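Local coordinates for protein putative aminooxidase (Propionibacterium acnes, PDB 2BA9) that probably isomerises polyunsaturated fatty acids, producing conjugated linoleic acid with the help of a bound flavin-adenine dinucleotide, at residues E246-K258 / R393-F405. Sequence-based numbering, arbitrary orientation.
Sequences ESDVLVLTVPLEK and RRNTFYAGEIMSF. With FAD (flavin-adenine dinucleotide), chain D.
Leu250 and Leu252 of strand 249-252 alternate in a parallel ladder with Asn395, Phe397 and Ala399 on and beside strand 396-398, the two axes inclined by 18° and 4.7 Å apart at their closest. Leu250 N donates a hydrogen bond to Asn395 O at 2.7 Å, almost straight, and Phe397 N returns one to Leu250 O. Leu252 N then reaches Phe397 O, and a weak, bent hydrogen bond from Ala399 N to Leu252 O ends the ladder just before the chains turn toward the cofactor.

Side chains pack on both faces of this pairing. On one, the edge of the Phe397 ring meets Val249, CE2 lying 3.6 Å from CG1; a chi1 of -175°, with CG1 anti to the backbone N, swings this methyl to the ring edge, and Val251 CG2 sits obliquely to the same ring. On the other face the side chains of Leu252 and Tyr398 leave the sheet together, Leu252 CD1 being 3.8 Å from Tyr398 CD1, while Thr396 CG2 touches the ends of both leucines. The Tyr398 hydroxyl is hydrogen-bonded to Glu269. Farther along, Leu256 CD1 presses tightly against Ile402 CG2 at 3.4 Å, joining the short helix after the first strand to the 3-10 turn after the second.

The C-terminal ends of both strands lead to the flavin-adenine dinucleotide. Val254 CG1 packs on the adenine, 3.3 Å from FAD N9A. Glu401 OE2 accepts a 2.6 Å hydrogen bond from the ribityl hydroxyl FAD O3', while OE1 forms a salt bridge with Lys45. A water links Thr253 O and Glu401 N to the phosphate oxygen O2P. Adjacent parallel strands delivering loops to a dinucleotide at their C-terminal ends are characteristic of the Rossmann-type FAD-binding domain of the flavin-containing amine oxidoreductase family, with strand 396-398 outermost in its four-stranded parallel sheet.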
loop_
_atom_site.group_PDB
_atom_site.type_symbol
_atom_site.label_atom_id
_atom_site.label_comp_id
_atom_site.label_asym_id
_atom_site.label_seq_id
_atom_site.Cartn_x
_atom_site.Cartn_y
_atom_site.Cartn_z
ATOM N N GLU A 246 9.052 -27.851 -10.882
ATOM C CA GLU A 246 10.385 -27.354 -10.595
ATOM C C GLU A 246 10.647 -26.062 -11.357
ATOM O O GLU A 246 10.358 -25.969 -12.556
ATOM C CB GLU A 246 11.409 -28.405 -11.002
ATOM C CG GLU A 246 12.830 -28.135 -10.557
ATOM C CD GLU A 246 13.793 -29.125 -11.162
ATOM O OE1 GLU A 246 13.501 -30.337 -11.109
ATOM O OE2 GLU A 246 14.829 -28.700 -11.703
ATOM N N SER A 247 11.195 -25.078 -10.649
ATOM C CA SER A 247 11.710 -23.861 -11.256
ATOM C C SER A 247 13.162 -23.630 -10.830
ATOM O O SER A 247 13.697 -24.324 -9.955
ATOM C CB SER A 247 10.844 -22.669 -10.869
ATOM O OG SER A 247 9.477 -22.944 -11.132
ATOM N N ASP A 248 13.793 -22.654 -11.473
ATOM C CA ASP A 248 15.187 -22.305 -11.198
ATOM C C ASP A 248 15.265 -21.177 -10.187
ATOM O O ASP A 248 16.147 -21.164 -9.334
ATOM C CB ASP A 248 15.883 -21.875 -12.485
ATOM C CG ASP A 248 16.003 -23.000 -13.474
ATOM O OD1 ASP A 248 16.534 -24.054 -13.100
ATOM O OD2 ASP A 248 15.568 -22.843 -14.624
ATOM N N VAL A 249 14.331 -20.235 -10.299
ATOM C CA VAL A 249 14.325 -19.025 -9.477
ATOM C C VAL A 249 12.918 -18.759 -8.910
ATOM O O VAL A 249 11.898 -19.021 -9.565
ATOM C CB VAL A 249 14.808 -17.817 -10.303
ATOM C CG1 VAL A 249 14.939 -16.576 -9.439
ATOM C CG2 VAL A 249 16.115 -18.138 -10.973
ATOM N N LEU A 250 12.889 -18.275 -7.669
ATOM C CA LEU A 250 11.658 -17.899 -6.984
ATOM C C LEU A 250 11.639 -16.406 -6.672
ATOM O O LEU A 250 12.594 -15.881 -6.118
ATOM C CB LEU A 250 11.548 -18.675 -5.669
ATOM C CG LEU A 250 10.248 -18.518 -4.878
ATOM C CD1 LEU A 250 9.056 -18.982 -5.713
ATOM C CD2 LEU A 250 10.339 -19.295 -3.554
ATOM N N VAL A 251 10.535 -15.737 -7.012
ATOM C CA VAL A 251 10.355 -14.315 -6.725
ATOM C C VAL A 251 9.056 -14.110 -5.939
ATOM O O VAL A 251 7.964 -14.389 -6.438
ATOM C CB VAL A 251 10.382 -13.459 -8.017
ATOM C CG1 VAL A 251 10.163 -11.981 -7.701
ATOM C CG2 VAL A 251 11.710 -13.657 -8.726
ATOM N N LEU A 252 9.205 -13.638 -4.699
ATOM C CA LEU A 252 8.109 -13.518 -3.753
ATOM C C LEU A 252 7.590 -12.108 -3.728
ATOM O O LEU A 252 8.333 -11.194 -3.384
ATOM C CB LEU A 252 8.589 -13.863 -2.337
ATOM C CG LEU A 252 9.164 -15.257 -2.078
ATOM C CD1 LEU A 252 9.725 -15.331 -0.653
ATOM C CD2 LEU A 252 8.116 -16.334 -2.305
ATOM N N THR A 253 6.315 -11.933 -4.075
ATOM C CA THR A 253 5.619 -10.653 -3.904
ATOM C C THR A 253 4.458 -10.813 -2.911
ATOM O O THR A 253 3.556 -9.974 -2.859
ATOM C CB THR A 253 5.076 -10.086 -5.261
ATOM O OG1 THR A 253 3.973 -10.883 -5.719
ATOM C CG2 THR A 253 6.164 -10.046 -6.308
ATOM N N VAL A 254 4.504 -11.892 -2.122
ATOM C CA VAL A 254 3.444 -12.253 -1.181
ATOM C C VAL A 254 3.909 -12.100 0.268
ATOM O O VAL A 254 5.117 -12.011 0.515
ATOM C CB VAL A 254 2.954 -13.698 -1.411
ATOM C CG1 VAL A 254 2.097 -13.773 -2.678
ATOM C CG2 VAL A 254 4.126 -14.669 -1.489
ATOM N N PRO A 255 2.959 -12.081 1.236
ATOM C CA PRO A 255 3.346 -11.938 2.641
ATOM C C PRO A 255 4.412 -12.952 3.070
ATOM O O PRO A 255 4.234 -14.174 2.954
ATOM C CB PRO A 255 2.018 -12.124 3.389
ATOM C CG PRO A 255 0.991 -11.702 2.436
ATOM C CD PRO A 255 1.502 -12.206 1.109
ATOM N N LEU A 256 5.537 -12.421 3.535
ATOM C CA LEU A 256 6.726 -13.217 3.781
ATOM C C LEU A 256 6.687 -13.977 5.105
ATOM O O LEU A 256 7.290 -15.025 5.226
ATOM C CB LEU A 256 7.963 -12.335 3.738
ATOM C CG LEU A 256 8.295 -11.658 2.410
ATOM C CD1 LEU A 256 9.615 -10.855 2.580
ATOM C CD2 LEU A 256 8.367 -12.671 1.266
ATOM N N GLU A 257 5.994 -13.437 6.092
ATOM C CA GLU A 257 5.744 -14.161 7.329
ATOM C C GLU A 257 4.799 -15.353 7.097
ATOM O O GLU A 257 4.906 -16.359 7.788
ATOM C CB GLU A 257 5.211 -13.216 8.433
ATOM C CG GLU A 257 3.724 -12.849 8.402
ATOM C CD GLU A 257 3.387 -11.783 7.379
ATOM O OE1 GLU A 257 3.406 -12.102 6.173
ATOM O OE2 GLU A 257 3.091 -10.634 7.771
ATOM N N LYS A 258 3.870 -15.223 6.140
ATOM C CA LYS A 258 2.939 -16.307 5.805
ATOM C C LYS A 258 3.609 -17.415 4.999
ATOM O O LYS A 258 3.236 -18.590 5.110
ATOM C CB LYS A 258 1.743 -15.758 5.033
ATOM C CG LYS A 258 0.969 -14.677 5.815
ATOM C CD LYS A 258 -0.513 -14.676 5.431
ATOM C CE LYS A 258 -1.347 -13.819 6.386
ATOM N NZ LYS A 258 -1.499 -12.458 5.852
ATOM N N ARG A 393 19.532 -15.739 -2.247
ATOM C CA ARG A 393 19.853 -16.941 -1.465
ATOM C C ARG A 393 18.948 -18.100 -1.834
ATOM O O ARG A 393 17.720 -18.014 -1.703
ATOM C CB ARG A 393 19.736 -16.690 0.039
ATOM C CG ARG A 393 20.130 -17.915 0.878
ATOM C CD ARG A 393 19.852 -17.752 2.358
ATOM N NE ARG A 393 20.633 -16.674 2.961
ATOM C CZ ARG A 393 20.690 -16.416 4.264
ATOM N NH1 ARG A 393 20.030 -17.166 5.139
ATOM N NH2 ARG A 393 21.417 -15.396 4.697
ATOM N N ARG A 394 19.579 -19.196 -2.258
ATOM C CA ARG A 394 18.884 -20.366 -2.786
ATOM C C ARG A 394 17.872 -19.955 -3.835
ATOM O O ARG A 394 16.721 -20.405 -3.824
ATOM C CB ARG A 394 18.239 -21.175 -1.661
ATOM C CG ARG A 394 19.264 -21.954 -0.840
ATOM C CD ARG A 394 18.754 -22.221 0.551
ATOM N NE ARG A 394 17.834 -23.350 0.592
ATOM C CZ ARG A 394 16.806 -23.468 1.431
ATOM N NH1 ARG A 394 16.512 -22.519 2.306
ATOM N NH2 ARG A 394 16.052 -24.551 1.388
ATOM N N ASN A 395 18.326 -19.070 -4.726
ATOM C CA ASN A 395 17.550 -18.612 -5.877
ATOM C C ASN A 395 16.190 -18.024 -5.520
ATOM O O ASN A 395 15.249 -18.086 -6.313
ATOM C CB ASN A 395 17.390 -19.758 -6.874
ATOM C CG ASN A 395 18.707 -20.396 -7.229
ATOM O OD1 ASN A 395 19.688 -19.700 -7.478
ATOM N ND2 ASN A 395 18.744 -21.718 -7.258
ATOM N N THR A 396 16.112 -17.446 -4.323
ATOM C CA THR A 396 14.899 -16.821 -3.833
ATOM C C THR A 396 15.141 -15.332 -3.717
ATOM O O THR A 396 16.136 -14.912 -3.119
ATOM C CB THR A 396 14.522 -17.353 -2.452
ATOM O OG1 THR A 396 14.416 -18.780 -2.508
ATOM C CG2 THR A 396 13.196 -16.751 -1.994
ATOM N N PHE A 397 14.229 -14.545 -4.290
ATOM C CA PHE A 397 14.283 -13.092 -4.210
ATOM C C PHE A 397 13.037 -12.569 -3.499
ATOM O O PHE A 397 11.972 -13.188 -3.548
ATOM C CB PHE A 397 14.441 -12.483 -5.600
ATOM C CG PHE A 397 15.739 -12.843 -6.266
ATOM C CD1 PHE A 397 16.862 -12.034 -6.115
ATOM C CD2 PHE A 397 15.847 -14.004 -7.034
ATOM C CE1 PHE A 397 18.048 -12.355 -6.730
ATOM C CE2 PHE A 397 17.045 -14.342 -7.640
ATOM C CZ PHE A 397 18.148 -13.516 -7.491
ATOM N N TYR A 398 13.206 -11.438 -2.819
ATOM C CA TYR A 398 12.200 -10.863 -1.924
ATOM C C TYR A 398 11.741 -9.508 -2.440
ATOM O O TYR A 398 12.569 -8.636 -2.717
ATOM C CB TYR A 398 12.790 -10.729 -0.513
ATOM C CG TYR A 398 13.414 -12.030 -0.017
ATOM C CD1 TYR A 398 12.618 -13.113 0.356
ATOM C CD2 TYR A 398 14.794 -12.182 0.053
ATOM C CE1 TYR A 398 13.186 -14.313 0.787
ATOM C CE2 TYR A 398 15.364 -13.378 0.486
ATOM C CZ TYR A 398 14.552 -14.436 0.850
ATOM O OH TYR A 398 15.117 -15.604 1.291
ATOM N N ALA A 399 10.419 -9.349 -2.571
ATOM C CA ALA A 399 9.812 -8.143 -3.123
ATOM C C ALA A 399 8.419 -7.842 -2.518
ATOM O O ALA A 399 8.077 -8.317 -1.448
ATOM C CB ALA A 399 9.741 -8.253 -4.631
ATOM N N GLY A 400 7.627 -7.018 -3.196
ATOM C CA GLY A 400 6.306 -6.661 -2.684
ATOM C C GLY A 400 6.363 -5.601 -1.604
ATOM O O GLY A 400 7.389 -4.950 -1.400
ATOM N N GLU A 401 5.255 -5.426 -0.898
ATOM C CA GLU A 401 5.102 -4.276 -0.006
ATOM C C GLU A 401 6.182 -4.199 1.084
ATOM O O GLU A 401 6.732 -3.129 1.306
ATOM C CB GLU A 401 3.715 -4.251 0.601
ATOM C CG GLU A 401 2.604 -3.935 -0.420
ATOM C CD GLU A 401 1.206 -4.062 0.168
ATOM O OE1 GLU A 401 0.969 -5.036 0.910
ATOM O OE2 GLU A 401 0.347 -3.205 -0.110
ATOM N N ILE A 402 6.509 -5.326 1.717
ATOM C CA ILE A 402 7.473 -5.338 2.827
ATOM C C ILE A 402 8.833 -4.727 2.460
ATOM O O ILE A 402 9.427 -4.077 3.301
ATOM C CB ILE A 402 7.672 -6.767 3.425
ATOM C CG1 ILE A 402 8.428 -6.728 4.769
ATOM C CG2 ILE A 402 8.409 -7.674 2.416
ATOM C CD1 ILE A 402 7.950 -5.707 5.775
ATOM N N MET A 403 9.277 -4.881 1.206
ATOM C CA MET A 403 10.622 -4.426 0.766
ATOM C C MET A 403 10.691 -2.971 0.287
ATOM O O MET A 403 11.784 -2.435 0.030
ATOM C CB MET A 403 11.168 -5.320 -0.363
ATOM C CG MET A 403 11.316 -6.793 -0.013
ATOM S SD MET A 403 12.125 -7.143 1.575
ATOM C CE MET A 403 13.715 -6.352 1.321
ATOM N N SER A 404 9.523 -2.352 0.160
ATOM C CA SER A 404 9.400 -0.997 -0.356
ATOM C C SER A 404 8.401 -0.235 0.515
ATOM O O SER A 404 8.758 0.284 1.571
ATOM C CB SER A 404 8.971 -1.018 -1.838
ATOM O OG SER A 404 7.756 -1.746 -2.044
ATOM N N PHE A 405 7.150 -0.187 0.080
ATOM C CA PHE A 405 6.100 0.461 0.845
ATOM C C PHE A 405 4.776 -0.058 0.334
ATOM O O PHE A 405 4.696 -0.525 -0.805
ATOM C CB PHE A 405 6.185 1.980 0.687
ATOM C CG PHE A 405 5.132 2.711 1.437
ATOM C CD1 PHE A 405 5.238 2.877 2.812
ATOM C CD2 PHE A 405 4.014 3.210 0.780
ATOM C CE1 PHE A 405 4.246 3.544 3.520
ATOM C CE2 PHE A 405 3.014 3.867 1.483
ATOM C CZ PHE A 405 3.137 4.047 2.851
HETATM P PA FAD D . -1.178 -7.080 -3.107
HETATM O O1A FAD D . -1.842 -5.933 -3.811
HETATM O O2A FAD D . -1.708 -7.436 -1.734
HETATM O O5B FAD D . -1.343 -8.394 -4.008
HETATM C C5B FAD D . -0.734 -9.578 -3.547
HETATM C C4B FAD D . -1.188 -10.754 -4.385
HETATM O O4B FAD D . -0.534 -11.920 -3.926
HETATM C C3B FAD D . -2.699 -10.973 -4.294
HETATM O O3B FAD D . -3.256 -11.023 -5.588
HETATM C C2B FAD D . -2.826 -12.271 -3.533
HETATM O O2B FAD D . -4.030 -12.979 -3.832
HETATM C C1B FAD D . -1.489 -12.955 -3.868
HETATM N N9A FAD D . -1.163 -13.970 -2.851
HETATM C C8A FAD D . -1.094 -13.799 -1.484
HETATM N N7A FAD D . -0.788 -14.995 -0.907
HETATM C C5A FAD D . -0.660 -15.926 -1.893
HETATM C C6A FAD D . -0.375 -17.307 -1.887
HETATM N N6A FAD D . 0.214 -17.862 -0.778
HETATM N N1A FAD D . -0.288 -17.977 -3.102
HETATM C C2A FAD D . -0.537 -17.328 -4.303
HETATM N N3A FAD D . -0.823 -15.969 -4.295
HETATM C C4A FAD D . -0.904 -15.285 -3.119
HETATM N N1 FAD D . -1.890 2.309 -3.202
HETATM C C2 FAD D . -1.550 3.499 -3.812
HETATM O O2 FAD D . -0.546 3.560 -4.522
HETATM N N3 FAD D . -2.322 4.625 -3.599
HETATM C C4 FAD D . -3.447 4.555 -2.804
HETATM O O4 FAD D . -4.128 5.580 -2.649
HETATM C C4X FAD D . -3.802 3.346 -2.197
HETATM N N5 FAD D . -4.910 3.243 -1.374
HETATM C C5X FAD D . -5.358 2.023 -0.905
HETATM C C6 FAD D . -6.556 1.931 -0.199
HETATM C C7 FAD D . -7.013 0.688 0.234
HETATM C C7M FAD D . -8.317 0.625 0.977
HETATM C C8 FAD D . -6.265 -0.457 -0.027
HETATM C C8M FAD D . -6.711 -1.816 0.420
HETATM C C9 FAD D . -5.067 -0.353 -0.728
HETATM C C9A FAD D . -4.593 0.884 -1.167
HETATM N N10 FAD D . -3.374 1.015 -1.858
HETATM C C10 FAD D . -3.018 2.218 -2.424
HETATM C "C1'" FAD D . -2.296 -0.006 -1.712
HETATM C "C2'" FAD D . -2.146 -0.860 -2.965
HETATM O "O2'" FAD D . -3.399 -1.349 -3.431
HETATM C "C3'" FAD D . -1.200 -2.002 -2.627
HETATM O "O3'" FAD D . -0.015 -1.472 -2.028
HETATM C "C4'" FAD D . -0.870 -2.820 -3.865
HETATM O "O4'" FAD D . -1.997 -3.570 -4.303
HETATM C "C5'" FAD D . 0.315 -3.720 -3.545
HETATM O "O5'" FAD D . 0.459 -4.697 -4.537
HETATM P P FAD D . 1.229 -6.083 -4.202
HETATM O O1P FAD D . 1.205 -7.005 -5.407
HETATM O O2P FAD D . 2.614 -5.742 -3.772
HETATM O O3P FAD D . 0.400 -6.788 -3.023
HETATM O O HOH W 1 3.330 -7.406 -1.760
HETATM O O HOH W 2 5.691 -9.393 -0.181
#